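PDB 1GL4: nidogen-1 from Mus musculus, which links basement-membrane components, binding laminin, collagen IV and perlecan, and probably has a role in contacts between cells and the extracellular matrix. Local coordinates for residues 112-117 with 190-195. Residues are numbered along the deposited sequence; the frame is centred on the assembly and turned at random.
Sequences IGWMFA and ELYHYS
Trp-114, on the last turn of helix 107-115, lays its indole against the phenol ring of Tyr-192. With chi1 at 171°, CG points opposite the backbone N, and the indole is carried out from the helix toward the strand. The pair is an offset stack. The five-membered ring of Trp-114 and the ring of Tyr-192 have centroids 4.3 Å apart and planes at 17°. The pyrrole side of the indole does the touching. Trp-114 NE1 is 3.5 Å from Tyr-192 CD2, and Trp-114 CD1 lies over the rim of the phenol face, 3.6 Å from Tyr-192 CE2. This joins the helix running through the nidogen G2 beta-barrel to the wall strand 182-195. Ile-199 of the adjacent strand 198-210 touches both side chains. Tyr-192 OH donates to Glu-190 OE1 at 2.7 Å, from above the carboxylate plane. This bond should limit turning of the phenol, and Glu-190 OE2 forms a salt bridge with Arg-205. Were Tyr-192 an alanine, one indole face would probably lose its stacking partner and Glu-190 OE1 this donor. Past the helix, the ring of Phe-116 meets that of Phe-127, while Ala-117 packs on Leu-251, a residue that Tyr-192 also touches.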
loop_
_atom_site.group_PDB
_atom_site.type_symbol
_atom_site.label_atom_id
_atom_site.label_comp_id
_atom_site.label_asym_id
_atom_site.label_seq_id
_atom_site.Cartn_x
_atom_site.Cartn_y
_atom_site.Cartn_z
ATOM N N ILE A 112 1.854 1.835 -3.375
ATOM C CA ILE A 112 1.826 2.650 -2.163
ATOM C C ILE A 112 2.866 2.116 -1.169
ATOM O O ILE A 112 3.436 2.874 -0.383
ATOM C CB ILE A 112 0.417 2.648 -1.535
ATOM C CG1 ILE A 112 -0.577 3.250 -2.537
ATOM C CG2 ILE A 112 0.415 3.445 -0.239
ATOM C CD1 ILE A 112 -2.022 3.216 -2.096
ATOM N N GLY A 113 3.120 0.811 -1.220
ATOM C CA GLY A 113 4.124 0.217 -0.353
ATOM C C GLY A 113 5.499 0.688 -0.805
ATOM O O GLY A 113 6.398 0.912 0.008
ATOM N N TRP A 114 5.663 0.835 -2.116
ATOM C CA TRP A 114 6.920 1.308 -2.693
ATOM C C TRP A 114 7.150 2.753 -2.246
ATOM O O TRP A 114 8.261 3.134 -1.878
ATOM C CB TRP A 114 6.855 1.234 -4.227
ATOM C CG TRP A 114 8.011 1.905 -4.927
ATOM C CD1 TRP A 114 9.284 1.427 -5.053
ATOM C CD2 TRP A 114 8.000 3.193 -5.557
ATOM N NE1 TRP A 114 10.072 2.339 -5.721
ATOM C CE2 TRP A 114 9.309 3.432 -6.041
ATOM C CE3 TRP A 114 7.014 4.170 -5.756
ATOM C CZ2 TRP A 114 9.657 4.608 -6.715
ATOM C CZ3 TRP A 114 7.360 5.345 -6.430
ATOM C CH2 TRP A 114 8.670 5.553 -6.899
ATOM N N MET A 115 6.086 3.548 -2.263
ATOM C CA MET A 115 6.166 4.949 -1.861
ATOM C C MET A 115 6.640 5.145 -0.421
ATOM O O MET A 115 7.412 6.066 -0.139
ATOM C CB MET A 115 4.800 5.630 -1.997
ATOM C CG MET A 115 4.316 5.895 -3.412
ATOM S SD MET A 115 2.677 6.685 -3.409
ATOM C CE MET A 115 3.052 8.226 -2.617
ATOM N N PHE A 116 6.173 4.288 0.487
ATOM C CA PHE A 116 6.523 4.424 1.900
ATOM C C PHE A 116 7.330 3.295 2.543
ATOM O O PHE A 116 7.260 3.095 3.756
ATOM C CB PHE A 116 5.243 4.671 2.714
ATOM C CG PHE A 116 4.507 5.923 2.315
ATOM C CD1 PHE A 116 3.312 5.855 1.604
ATOM C CD2 PHE A 116 5.026 7.172 2.627
ATOM C CE1 PHE A 116 2.648 7.017 1.207
ATOM C CE2 PHE A 116 4.373 8.339 2.236
ATOM C CZ PHE A 116 3.179 8.260 1.522
ATOM N N ALA A 117 8.113 2.577 1.743
ATOM C CA ALA A 117 8.926 1.474 2.262
ATOM C C ALA A 117 9.913 1.962 3.325
ATOM O O ALA A 117 10.306 3.125 3.322
ATOM C CB ALA A 117 9.698 0.814 1.121
ATOM N N GLU A 190 12.080 -6.956 -5.865
ATOM C CA GLU A 190 11.940 -6.298 -7.169
ATOM C C GLU A 190 13.041 -5.268 -7.327
ATOM O O GLU A 190 13.400 -4.595 -6.363
ATOM C CB GLU A 190 10.619 -5.535 -7.279
ATOM C CG GLU A 190 9.370 -6.339 -7.477
ATOM C CD GLU A 190 8.190 -5.425 -7.772
ATOM O OE1 GLU A 190 7.934 -4.519 -6.950
ATOM O OE2 GLU A 190 7.530 -5.603 -8.821
ATOM N N LEU A 191 13.559 -5.127 -8.543
ATOM C CA LEU A 191 14.602 -4.141 -8.800
ATOM C C LEU A 191 14.026 -2.928 -9.526
ATOM O O LEU A 191 13.343 -3.062 -10.544
ATOM C CB LEU A 191 15.734 -4.758 -9.625
ATOM C CG LEU A 191 16.478 -5.914 -8.941
ATOM C CD1 LEU A 191 17.601 -6.416 -9.844
ATOM C CD2 LEU A 191 17.041 -5.446 -7.606
ATOM N N TYR A 192 14.302 -1.747 -8.983
ATOM C CA TYR A 192 13.827 -0.496 -9.557
ATOM C C TYR A 192 15.028 0.278 -10.097
ATOM O O TYR A 192 15.894 0.705 -9.331
ATOM C CB TYR A 192 13.084 0.330 -8.493
ATOM C CG TYR A 192 11.710 -0.222 -8.143
ATOM C CD1 TYR A 192 11.572 -1.419 -7.436
ATOM C CD2 TYR A 192 10.552 0.425 -8.570
ATOM C CE1 TYR A 192 10.298 -1.968 -7.166
ATOM C CE2 TYR A 192 9.278 -0.111 -8.313
ATOM C CZ TYR A 192 9.159 -1.307 -7.612
ATOM O OH TYR A 192 7.906 -1.842 -7.376
ATOM N N HIS A 193 15.063 0.449 -11.419
ATOM C CA HIS A 193 16.150 1.149 -12.108
ATOM C C HIS A 193 15.839 2.631 -12.339
ATOM O O HIS A 193 14.785 2.976 -12.875
ATOM C CB HIS A 193 16.424 0.465 -13.453
ATOM C CG HIS A 193 16.701 -1.002 -13.336
ATOM N ND1 HIS A 193 17.898 -1.499 -12.864
ATOM C CD2 HIS A 193 15.912 -2.078 -13.566
ATOM C CE1 HIS A 193 17.833 -2.817 -12.804
ATOM N NE2 HIS A 193 16.638 -3.195 -13.224
ATOM N N TYR A 194 16.771 3.495 -11.940
ATOM C CA TYR A 194 16.609 4.944 -12.087
ATOM C C TYR A 194 17.519 5.539 -13.161
ATOM O O TYR A 194 18.684 5.151 -13.284
ATOM C CB TYR A 194 16.906 5.654 -10.759
ATOM C CG TYR A 194 17.057 7.157 -10.902
ATOM C CD1 TYR A 194 15.938 7.986 -11.006
ATOM C CD2 TYR A 194 18.323 7.744 -11.014
ATOM C CE1 TYR A 194 16.072 9.355 -11.224
ATOM C CE2 TYR A 194 18.468 9.117 -11.237
ATOM C CZ TYR A 194 17.339 9.914 -11.342
ATOM O OH TYR A 194 17.467 11.263 -11.595
ATOM N N SER A 195 16.980 6.496 -13.916
ATOM C CA SER A 195 17.720 7.184 -14.970
ATOM C C SER A 195 16.984 8.442 -15.443
ATOM O O SER A 195 15.887 8.365 -15.999
ATOM C CB SER A 195 17.953 6.250 -16.163
ATOM O OG SER A 195 18.561 6.950 -17.237
#